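Local structure of EF-P arginine 32 rhamnosyl-transferase (Pseudomonas putida KT2440, 5NV8) at residues A198-L203 against H226-Q231; F204-P209 against Q231-A236; G245-G250 against V260-F265. The protein is a glycosyltransferase of the EarP family, a rhamnosyltransferase that holds 2'-deoxy-thymidine-beta-L-rhamnose in a pocket beside a mainly parallel beta-sheet. One frame throughout, in Å; residues are numbered along the deposited sequence.

The three contacts follow one strand system from its middle to its ligand-facing ends. Interaction 1 pairs strands 199-203 and 225-230. Interaction 2 joins the loops that leave those same strands, so its segments alternate with those of interaction 1 along the chain, and the two meet at Gln-231. Interaction 3 comes later in sequence, where strand 258-263, the other neighbour of strand 225-230 in the sheet, meets the loop after helix 235-242. Their centres lie about 11 to 13 Å apart. Pro-230, Phe-204, Tyr-206 and Phe-265, all at or just beyond strand ends, reach 2'-deoxy-thymidine-beta-L-rhamnose, illustrating how a regular sheet core can present irregular ends to a ligand.

Interaction 1 (A198-L203 against H226-Q231); sequences ALLISL and HLLVPQ
The carbonyl oxygen of Ile-201 is gripped twice by the neighbouring strand: Leu-228 N donates a hydrogen bond to Ile-201 O at 2.9 Å (166° at the hydrogen), and Leu-227 CA adds a CA-H...O contact to the same oxygen at 3.3 Å. This is parallel pairing within a beta-alpha-beta unit, with helix 211-220 as the crossover between the strands. The ladder continues on both sides, from His-226 N to Leu-199 O, from Ile-201 N to His-226 O, and finally from Leu-203 N to Leu-228 O, a longer bond of 3.2 Å.

Side chains sort onto two faces. On one, Leu-200 and His-226 lie side by side, with Leu-200 CD1 3.6 Å from His-226 CB; the imidazole is bonded elsewhere, through NE2 to Gln-261 and through ND1 to Val-195 N. On the other, Leu-227 has CG anti to its backbone N (chi1 -178°), and chi2 (75°) then turns CD1 back over the neighbouring strand, 3.6 Å from Ile-201 CG2 and 3.3 Å from Ile-201 O. Helix 211-220 covers this face through Trp-214 and Leu-215. Beyond the ladder a water donates to both Leu-203 O, at 3.1 Å, and Pro-230 O, at 2.9 Å.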
loop_
_atom_site.group_PDB
_atom_site.type_symbol
_atom_site.label_atom_id
_atom_site.label_comp_id
_atom_site.label_asym_id
_atom_site.label_seq_id
_atom_site.Cartn_x
_atom_site.Cartn_y
_atom_site.Cartn_z
ATOM N N ALA A 198 10.513 -1.855 -20.383
ATOM C CA ALA A 198 10.688 -2.684 -19.201
ATOM C C ALA A 198 9.448 -2.658 -18.317
ATOM O O ALA A 198 8.752 -1.644 -18.213
ATOM C CB ALA A 198 11.900 -2.228 -18.387
ATOM N N LEU A 199 9.181 -3.797 -17.677
ATOM C CA LEU A 199 8.137 -3.878 -16.662
ATOM C C LEU A 199 8.606 -3.182 -15.388
ATOM O O LEU A 199 9.694 -3.467 -14.883
ATOM C CB LEU A 199 7.790 -5.343 -16.377
ATOM C CG LEU A 199 6.541 -5.618 -15.530
ATOM C CD1 LEU A 199 5.278 -5.498 -16.369
ATOM C CD2 LEU A 199 6.623 -6.991 -14.868
ATOM N N LEU A 200 7.792 -2.261 -14.870
ATOM C CA LEU A 200 8.162 -1.441 -13.719
ATOM C C LEU A 200 7.481 -2.023 -12.486
ATOM O O LEU A 200 6.253 -2.155 -12.462
ATOM C CB LEU A 200 7.753 0.021 -13.938
ATOM C CG LEU A 200 8.438 1.145 -13.143
ATOM C CD1 LEU A 200 9.951 1.162 -13.373
ATOM C CD2 LEU A 200 7.837 2.527 -13.429
ATOM N N ILE A 201 8.275 -2.395 -11.483
ATOM C CA ILE A 201 7.802 -3.068 -10.278
ATOM C C ILE A 201 8.328 -2.313 -9.067
ATOM O O ILE A 201 9.541 -2.119 -8.933
ATOM C CB ILE A 201 8.256 -4.541 -10.224
ATOM C CG1 ILE A 201 7.718 -5.331 -11.419
ATOM C CG2 ILE A 201 7.846 -5.169 -8.891
ATOM C CD1 ILE A 201 8.206 -6.776 -11.437
ATOM N N SER A 202 7.425 -1.865 -8.206
ATOM C CA SER A 202 7.803 -1.330 -6.906
ATOM C C SER A 202 7.704 -2.437 -5.866
ATOM O O SER A 202 6.758 -3.232 -5.876
ATOM C CB SER A 202 6.926 -0.139 -6.495
ATOM O OG SER A 202 5.593 -0.530 -6.211
ATOM N N LEU A 203 8.686 -2.499 -4.972
ATOM C CA LEU A 203 8.702 -3.515 -3.926
ATOM C C LEU A 203 8.984 -2.851 -2.590
ATOM O O LEU A 203 10.015 -2.188 -2.420
ATOM C CB LEU A 203 9.733 -4.610 -4.218
ATOM C CG LEU A 203 10.253 -5.382 -3.006
ATOM C CD1 LEU A 203 9.160 -6.289 -2.463
ATOM C CD2 LEU A 203 11.466 -6.210 -3.384
ATOM N N HIS A 226 12.535 -3.270 -14.463
ATOM C CA HIS A 226 13.056 -2.135 -13.706
ATOM C C HIS A 226 12.381 -2.137 -12.340
ATOM O O HIS A 226 11.179 -1.871 -12.236
ATOM C CB HIS A 226 12.811 -0.821 -14.445
ATOM C CG HIS A 226 13.683 0.305 -13.982
ATOM N ND1 HIS A 226 14.060 1.343 -14.807
ATOM C CD2 HIS A 226 14.257 0.553 -12.780
ATOM C CE1 HIS A 226 14.828 2.181 -14.134
ATOM N NE2 HIS A 226 14.962 1.725 -12.901
ATOM N N LEU A 227 13.154 -2.441 -11.299
ATOM C CA LEU A 227 12.640 -2.569 -9.942
ATOM C C LEU A 227 13.014 -1.336 -9.131
ATOM O O LEU A 227 14.192 -0.972 -9.050
ATOM C CB LEU A 227 13.188 -3.833 -9.275
ATOM C CG LEU A 227 12.726 -4.182 -7.858
ATOM C CD1 LEU A 227 11.309 -4.719 -7.863
ATOM C CD2 LEU A 227 13.671 -5.191 -7.217
ATOM N N LEU A 228 12.013 -0.696 -8.536
ATOM C CA LEU A 228 12.204 0.491 -7.711
ATOM C C LEU A 228 12.014 0.105 -6.253
ATOM O O LEU A 228 10.965 -0.424 -5.876
ATOM C CB LEU A 228 11.234 1.600 -8.121
ATOM C CG LEU A 228 11.374 2.066 -9.575
ATOM C CD1 LEU A 228 10.351 3.144 -9.919
ATOM C CD2 LEU A 228 12.780 2.537 -9.881
ATOM N N VAL A 229 13.030 0.372 -5.435
ATOM C CA VAL A 229 13.097 -0.109 -4.066
ATOM C C VAL A 229 13.324 1.087 -3.143
ATOM O O VAL A 229 14.421 1.620 -3.047
ATOM C CB VAL A 229 14.223 -1.153 -3.897
ATOM C CG1 VAL A 229 14.383 -1.530 -2.437
ATOM C CG2 VAL A 229 13.940 -2.380 -4.752
ATOM N N PRO A 230 12.276 1.538 -2.449
ATOM C CA PRO A 230 12.469 2.570 -1.424
ATOM C C PRO A 230 13.311 2.057 -0.265
ATOM O O PRO A 230 13.441 0.853 -0.034
ATOM C CB PRO A 230 11.036 2.890 -0.973
ATOM C CG PRO A 230 10.170 2.458 -2.123
ATOM C CD PRO A 230 10.857 1.255 -2.699
ATOM N N GLN A 231 13.890 3.002 0.473
ATOM C CA GLN A 231 14.741 2.660 1.609
ATOM C C GLN A 231 13.908 1.988 2.694
ATOM O O GLN A 231 12.917 2.555 3.165
ATOM C CB GLN A 231 15.427 3.911 2.153
HETATM O O HOH W 1 11.208 -0.996 0.178
#

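Interaction 2 (F204-P209 against Q231-A236). With TRH (2'-deoxy-thymidine-beta-L-rhamnose), chain B.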
loop_
_atom_site.group_PDB
_atom_site.type_symbol
_atom_site.label_atom_id
_atom_site.label_comp_id
_atom_site.label_asym_id
_atom_site.label_seq_id
_atom_site.Cartn_x
_atom_site.Cartn_y
_atom_site.Cartn_z
ATOM N N PHE A 204 8.071 -3.038 -1.643
ATOM C CA PHE A 204 8.165 -2.466 -0.305
ATOM C C PHE A 204 7.606 -3.510 0.653
ATOM O O PHE A 204 6.389 -3.731 0.691
ATOM C CB PHE A 204 7.390 -1.149 -0.223
ATOM C CG PHE A 204 7.141 -0.665 1.177
ATOM C CD1 PHE A 204 8.186 -0.243 1.985
ATOM C CD2 PHE A 204 5.852 -0.612 1.678
ATOM C CE1 PHE A 204 7.947 0.212 3.276
ATOM C CE2 PHE A 204 5.605 -0.160 2.962
ATOM C CZ PHE A 204 6.654 0.253 3.764
ATOM N N ALA A 205 8.485 -4.169 1.402
ATOM C CA ALA A 205 8.080 -5.297 2.231
ATOM C C ALA A 205 9.039 -5.423 3.410
ATOM O O ALA A 205 9.914 -4.577 3.618
ATOM C CB ALA A 205 8.027 -6.582 1.396
ATOM N N TYR A 206 8.861 -6.487 4.187
ATOM C CA TYR A 206 9.765 -6.832 5.273
ATOM C C TYR A 206 10.868 -7.739 4.723
ATOM O O TYR A 206 11.133 -7.751 3.518
ATOM C CB TYR A 206 8.982 -7.487 6.416
ATOM C CG TYR A 206 7.710 -6.763 6.797
ATOM C CD1 TYR A 206 7.732 -5.691 7.681
ATOM C CD2 TYR A 206 6.485 -7.156 6.274
ATOM C CE1 TYR A 206 6.569 -5.031 8.032
ATOM C CE2 TYR A 206 5.320 -6.502 6.616
ATOM C CZ TYR A 206 5.366 -5.443 7.495
ATOM O OH TYR A 206 4.203 -4.794 7.830
ATOM N N GLU A 207 11.524 -8.505 5.590
ATOM C CA GLU A 207 12.477 -9.510 5.134
ATOM C C GLU A 207 11.707 -10.726 4.641
ATOM O O GLU A 207 10.965 -11.352 5.406
ATOM C CB GLU A 207 13.450 -9.911 6.242
ATOM C CG GLU A 207 14.178 -8.765 6.920
ATOM C CD GLU A 207 13.318 -8.049 7.932
ATOM O OE1 GLU A 207 12.557 -8.726 8.654
ATOM O OE2 GLU A 207 13.398 -6.805 8.009
ATOM N N ASN A 208 11.876 -11.055 3.365
ATOM C CA ASN A 208 11.214 -12.207 2.780
ATOM C C ASN A 208 12.253 -13.255 2.422
ATOM O O ASN A 208 13.206 -12.947 1.690
ATOM C CB ASN A 208 10.411 -11.803 1.546
ATOM C CG ASN A 208 9.279 -12.761 1.256
ATOM O OD1 ASN A 208 9.508 -13.932 0.954
ATOM N ND2 ASN A 208 8.048 -12.274 1.360
ATOM N N PRO A 209 12.120 -14.492 2.907
ATOM C CA PRO A 209 13.118 -15.523 2.587
ATOM C C PRO A 209 13.056 -15.987 1.139
ATOM O O PRO A 209 13.774 -16.913 0.751
ATOM C CB PRO A 209 12.768 -16.658 3.560
ATOM C CG PRO A 209 11.320 -16.461 3.865
ATOM C CD PRO A 209 11.098 -14.975 3.852
ATOM N N GLN A 231 13.890 3.002 0.473
ATOM C CA GLN A 231 14.741 2.660 1.609
ATOM C C GLN A 231 13.908 1.988 2.694
ATOM O O GLN A 231 12.917 2.555 3.165
ATOM C CB GLN A 231 15.427 3.911 2.153
ATOM N N GLY A 232 14.307 0.783 3.086
ATOM C CA GLY A 232 13.550 0.054 4.084
ATOM C C GLY A 232 14.172 -1.295 4.367
ATOM O O GLY A 232 15.312 -1.568 3.988
ATOM N N ARG A 233 13.390 -2.145 5.031
ATOM C CA ARG A 233 13.792 -3.459 5.533
ATOM C C ARG A 233 14.069 -4.482 4.428
ATOM O O ARG A 233 14.293 -5.657 4.751
ATOM C CB ARG A 233 12.712 -3.986 6.480
ATOM C CG ARG A 233 12.569 -3.158 7.751
ATOM C CD ARG A 233 11.339 -3.535 8.566
ATOM N NE ARG A 233 11.700 -4.204 9.812
ATOM C CZ ARG A 233 11.629 -5.517 10.002
ATOM N NH1 ARG A 233 11.184 -6.302 9.030
ATOM N NH2 ARG A 233 11.987 -6.043 11.163
ATOM N N VAL A 234 14.073 -4.098 3.154
ATOM C CA VAL A 234 14.320 -5.036 2.069
ATOM C C VAL A 234 15.679 -4.829 1.408
ATOM O O VAL A 234 16.165 -5.748 0.730
ATOM C CB VAL A 234 13.194 -4.972 1.014
ATOM C CG1 VAL A 234 13.367 -3.756 0.126
ATOM C CG2 VAL A 234 13.145 -6.253 0.186
ATOM N N VAL A 235 16.316 -3.670 1.593
ATOM C CA VAL A 235 17.609 -3.424 0.966
ATOM C C VAL A 235 18.695 -4.334 1.529
ATOM O O VAL A 235 19.722 -4.539 0.875
ATOM C CB VAL A 235 18.002 -1.942 1.121
ATOM C CG1 VAL A 235 19.027 -1.548 0.066
ATOM C CG2 VAL A 235 16.769 -1.057 1.025
ATOM N N ALA A 236 18.491 -4.892 2.724
ATOM C CA ALA A 236 19.484 -5.788 3.309
ATOM C C ALA A 236 19.628 -7.058 2.478
ATOM O O ALA A 236 20.723 -7.386 2.004
ATOM C CB ALA A 236 19.102 -6.125 4.752
HETATM O O4P TRH B . 4.679 -2.497 7.625
HETATM P P2 TRH B . 3.994 -1.180 7.682
HETATM O O3P TRH B . 5.037 0.038 7.894
HETATM O O1 TRH B . 2.895 -1.105 8.858
HETATM C C1 TRH B . 2.719 -2.263 9.699
HETATM C C2 TRH B . 1.542 -2.062 10.665
HETATM O O2 TRH B . 1.456 -0.705 11.102
HETATM C C3 TRH B . 1.731 -2.927 11.917
HETATM O O3 TRH B . 2.624 -2.268 12.824
HETATM C C4 TRH B . 2.331 -4.260 11.519
HETATM O O4 TRH B . 1.471 -4.893 10.554
HETATM O OPP TRH B . 3.242 -0.868 6.286
HETATM P P TRH B . 2.135 0.286 6.223
HETATM O O1P TRH B . 0.958 0.031 7.092
HETATM O O2P TRH B . 1.704 0.452 4.677
HETATM O "O5'" TRH B . 2.870 1.672 6.579
HETATM C "C5'" TRH B . 3.693 2.310 5.606
HETATM C "C4'" TRH B . 3.390 3.799 5.627
HETATM O "O4'" TRH B . 4.557 4.464 5.071
HETATM C "C3'" TRH B . 2.276 4.085 4.639
HETATM O "O3'" TRH B . 1.807 5.426 4.827
HETATM C "C2'" TRH B . 3.078 4.019 3.359
HETATM C "C1'" TRH B . 4.104 5.027 3.816
HETATM N N11 TRH B . 5.239 5.216 2.887
HETATM C C21 TRH B . 5.566 6.463 2.525
HETATM O O21 TRH B . 4.923 7.421 2.950
HETATM N N31 TRH B . 6.635 6.687 1.663
HETATM C C41 TRH B . 7.380 5.624 1.166
HETATM O O41 TRH B . 8.318 5.850 0.404
HETATM C C51 TRH B . 7.048 4.330 1.541
HETATM C C5A TRH B . 7.788 3.261 1.052
HETATM C C61 TRH B . 5.978 4.118 2.407
#
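The extended run through Tyr-206 and Glu-207 passes beside a type I beta turn, Gly-232 to Val-235, with Tyr-206 CA 5.3 Å from Arg-233 CA and no backbone hydrogen bond between the two segments. Side chains therefore make the connection. Both loops leave the C-terminal ends of adjacent parallel strands of the alpha/beta sheet, each leading into the helix that follows, where Rossmann-like folds commonly place their ligand site.

Glu-207 and Arg-233 form a salt bridge in which Arg-233 NH1 sits against both carboxylate oxygens, 2.8 Å from Glu-207 OE1 and 2.5 Å from Glu-207 OE2, a doubtfully short value. Carboxylate and guanidinium do not meet as coplanar partners: their planes stand 63° apart, and OE2 lies over one face of the guanidinium. The bend of the glutamate chain at chi2 (78°) folds the carboxylate back toward the arginine. On another side the same guanidinium offers its edge to Tyr-206, whose CB is 3.6 Å from Arg-233 NH1, with ring and guanidinium planes 72° apart.

In the ligand pocket, Tyr-206 OH donates a hydrogen bond to O4P of 2'-deoxy-thymidine-beta-L-rhamnose, modelled at 2.4 Å though its exact length is uncertain, while the thymine methyl C5A sits over one face of the Phe-204 ring, offset toward the rim, 3.6 Å from Phe-204 CD1. His-302 receives a bond from Tyr-206 N through its ND1 and meets the tyrosine ring. Arg-284, which bonds the ligand, also makes a weak bond to Ala-205 O.

The chemistry is thus divided: a largely electrostatic, solvent-accessible ion pair joins the two loops, while directed bonding and apolar contact serve the ligand. Glu-207 would probably offset part of the positive potential of Arg-233, whose side chain also touches Arg-284.

Interaction 3 (G245-G250 against V260-F265). With TRH (2'-deoxy-thymidine-beta-L-rhamnose), chain B.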
loop_
_atom_site.group_PDB
_atom_site.type_symbol
_atom_site.label_atom_id
_atom_site.label_comp_id
_atom_site.label_asym_id
_atom_site.label_seq_id
_atom_site.Cartn_x
_atom_site.Cartn_y
_atom_site.Cartn_z
ATOM N N GLY A 245 28.925 -4.331 -2.370
ATOM C CA GLY A 245 28.933 -3.585 -1.143
ATOM C C GLY A 245 27.542 -3.141 -0.724
ATOM O O GLY A 245 26.534 -3.459 -1.372
ATOM N N PRO A 246 27.476 -2.398 0.382
ATOM C CA PRO A 246 26.178 -1.915 0.869
ATOM C C PRO A 246 25.515 -0.983 -0.135
ATOM O O PRO A 246 26.174 -0.180 -0.798
ATOM C CB PRO A 246 26.534 -1.182 2.168
ATOM C CG PRO A 246 27.870 -1.722 2.567
ATOM C CD PRO A 246 28.579 -2.029 1.284
ATOM N N LEU A 247 24.196 -1.101 -0.240
ATOM C CA LEU A 247 23.400 -0.287 -1.147
ATOM C C LEU A 247 22.633 0.764 -0.360
ATOM O O LEU A 247 21.965 0.442 0.629
ATOM C CB LEU A 247 22.426 -1.147 -1.954
ATOM C CG LEU A 247 23.046 -2.055 -3.011
ATOM C CD1 LEU A 247 22.000 -2.435 -4.039
ATOM C CD2 LEU A 247 24.214 -1.351 -3.667
ATOM N N HIS A 248 22.732 2.014 -0.801
ATOM C CA HIS A 248 21.946 3.090 -0.214
ATOM C C HIS A 248 21.281 3.910 -1.310
ATOM O O HIS A 248 21.330 3.538 -2.488
ATOM C CB HIS A 248 22.818 3.973 0.681
ATOM C CG HIS A 248 23.877 3.218 1.425
ATOM N ND1 HIS A 248 25.216 3.308 1.113
ATOM C CD2 HIS A 248 23.789 2.356 2.464
ATOM C CE1 HIS A 248 25.909 2.536 1.930
ATOM N NE2 HIS A 248 25.067 1.946 2.760
ATOM N N VAL A 249 20.665 5.030 -0.926
ATOM C CA VAL A 249 19.853 5.805 -1.856
ATOM C C VAL A 249 20.705 6.286 -3.020
ATOM O O VAL A 249 21.774 6.880 -2.828
ATOM C CB VAL A 249 19.192 6.982 -1.121
ATOM C CG1 VAL A 249 18.651 7.999 -2.114
ATOM C CG2 VAL A 249 18.096 6.476 -0.199
ATOM N N GLY A 250 20.232 6.023 -4.241
ATOM C CA GLY A 250 20.882 6.456 -5.459
ATOM C C GLY A 250 21.442 5.322 -6.295
ATOM O O GLY A 250 21.505 5.443 -7.526
ATOM N N VAL A 260 18.080 -3.085 -10.712
ATOM C CA VAL A 260 17.646 -2.781 -9.354
ATOM C C VAL A 260 17.974 -1.326 -9.050
ATOM O O VAL A 260 19.021 -0.818 -9.463
ATOM C CB VAL A 260 18.305 -3.742 -8.342
ATOM C CG1 VAL A 260 19.712 -3.284 -7.951
ATOM C CG2 VAL A 260 17.430 -3.898 -7.117
ATOM N N GLN A 261 17.067 -0.643 -8.350
ATOM C CA GLN A 261 17.266 0.763 -8.015
ATOM C C GLN A 261 16.728 1.046 -6.622
ATOM O O GLN A 261 15.616 0.628 -6.286
ATOM C CB GLN A 261 16.590 1.692 -9.031
ATOM C CG GLN A 261 16.986 3.156 -8.857
ATOM C CD GLN A 261 16.540 4.045 -10.007
ATOM O OE1 GLN A 261 15.647 3.690 -10.776
ATOM N NE2 GLN A 261 17.164 5.213 -10.125
ATOM N N VAL A 262 17.515 1.772 -5.829
ATOM C CA VAL A 262 17.175 2.105 -4.449
ATOM C C VAL A 262 16.615 3.521 -4.405
ATOM O O VAL A 262 17.258 4.467 -4.877
ATOM C CB VAL A 262 18.398 1.972 -3.528
ATOM C CG1 VAL A 262 17.960 1.918 -2.072
ATOM C CG2 VAL A 262 19.207 0.736 -3.894
ATOM N N LEU A 263 15.427 3.668 -3.829
ATOM C CA LEU A 263 14.735 4.943 -3.714
ATOM C C LEU A 263 14.807 5.482 -2.288
ATOM O O LEU A 263 14.988 4.724 -1.331
ATOM C CB LEU A 263 13.263 4.795 -4.126
ATOM C CG LEU A 263 12.956 4.539 -5.602
ATOM C CD1 LEU A 263 11.457 4.561 -5.839
ATOM C CD2 LEU A 263 13.658 5.561 -6.486
ATOM N N PRO A 264 14.680 6.790 -2.111
ATOM C CA PRO A 264 14.572 7.358 -0.765
ATOM C C PRO A 264 13.132 7.268 -0.267
ATOM O O PRO A 264 12.224 6.846 -0.980
ATOM C CB PRO A 264 15.008 8.810 -0.964
ATOM C CG PRO A 264 14.586 9.121 -2.360
ATOM C CD PRO A 264 14.758 7.838 -3.146
ATOM N N PHE A 265 12.938 7.673 0.986
ATOM C CA PHE A 265 11.608 7.743 1.590
ATOM C C PHE A 265 11.041 9.129 1.304
ATOM O O PHE A 265 11.382 10.104 1.979
ATOM C CB PHE A 265 11.679 7.459 3.086
ATOM C CG PHE A 265 10.439 6.813 3.641
ATOM C CD1 PHE A 265 10.285 5.437 3.611
ATOM C CD2 PHE A 265 9.429 7.584 4.197
ATOM C CE1 PHE A 265 9.149 4.840 4.121
ATOM C CE2 PHE A 265 8.288 6.993 4.708
ATOM C CZ PHE A 265 8.148 5.618 4.669
HETATM O O4P TRH B . 4.679 -2.497 7.625
HETATM P P2 TRH B . 3.994 -1.180 7.682
HETATM O O3P TRH B . 5.037 0.038 7.894
HETATM O O1 TRH B . 2.895 -1.105 8.858
HETATM C C1 TRH B . 2.719 -2.263 9.699
HETATM C C2 TRH B . 1.542 -2.062 10.665
HETATM O O2 TRH B . 1.456 -0.705 11.102
HETATM C C3 TRH B . 1.731 -2.927 11.917
HETATM O O3 TRH B . 2.624 -2.268 12.824
HETATM C C4 TRH B . 2.331 -4.260 11.519
HETATM O O4 TRH B . 1.471 -4.893 10.554
HETATM O OPP TRH B . 3.242 -0.868 6.286
HETATM P P TRH B . 2.135 0.286 6.223
HETATM O O1P TRH B . 0.958 0.031 7.092
HETATM O O2P TRH B . 1.704 0.452 4.677
HETATM O "O5'" TRH B . 2.870 1.672 6.579
HETATM C "C5'" TRH B . 3.693 2.310 5.606
HETATM C "C4'" TRH B . 3.390 3.799 5.627
HETATM O "O4'" TRH B . 4.557 4.464 5.071
HETATM C "C3'" TRH B . 2.276 4.085 4.639
HETATM O "O3'" TRH B . 1.807 5.426 4.827
HETATM C "C2'" TRH B . 3.078 4.019 3.359
HETATM C "C1'" TRH B . 4.104 5.027 3.816
HETATM N N11 TRH B . 5.239 5.216 2.887
HETATM C C21 TRH B . 5.566 6.463 2.525
HETATM O O21 TRH B . 4.923 7.421 2.950
HETATM N N31 TRH B . 6.635 6.687 1.663
HETATM C C41 TRH B . 7.380 5.624 1.166
HETATM O O41 TRH B . 8.318 5.850 0.404
HETATM C C51 TRH B . 7.048 4.330 1.541
HETATM C C5A TRH B . 7.788 3.261 1.052
HETATM C C61 TRH B . 5.978 4.118 2.407
#
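A chi1 of 165° turns Val-249 CG1 away from the backbone N and onto Pro-264 CB and CD, leaving CG2 against Pro-264 CA and Leu-263 O. The backbone sets Val-262 CB 3.5 Å from His-248 O, and the torsion of that valine (chi1 -163°) leaves Val-262 CG1 and CG2 each 3.8 Å from the same His-248 O. Here the loop after helix 235-242 runs into a beta-hairpin, whose strands 252-255 and 258-263 form the antiparallel margin of the mixed sheet. Val-262 carries much of the contact, its CG2 also facing Leu-247 CB at 4.2 Å. Leu-247 in turn packs on Ser-239 and Leu-242 of helix 235-242, joining helix to hairpin.

One polar link crosses the segments, a long, weak but straight hydrogen bond from Gly-250 N to Val-262 O (3.4 Å, 169° at the hydrogen). It lies next to the hairpin's own backbone bonding between Val-262 and Asp-251. The positive phi of Gly-250 suits a residue without a side chain at this bend. Val-249 and Pro-264 cross at about a right angle. Just past that proline, Phe-265 stacks on Tyr-28 and lies over the thymine of 2'-deoxy-thymidine-beta-L-rhamnose, Phe-265 CE1 coming within 3.4 Å of ligand C51.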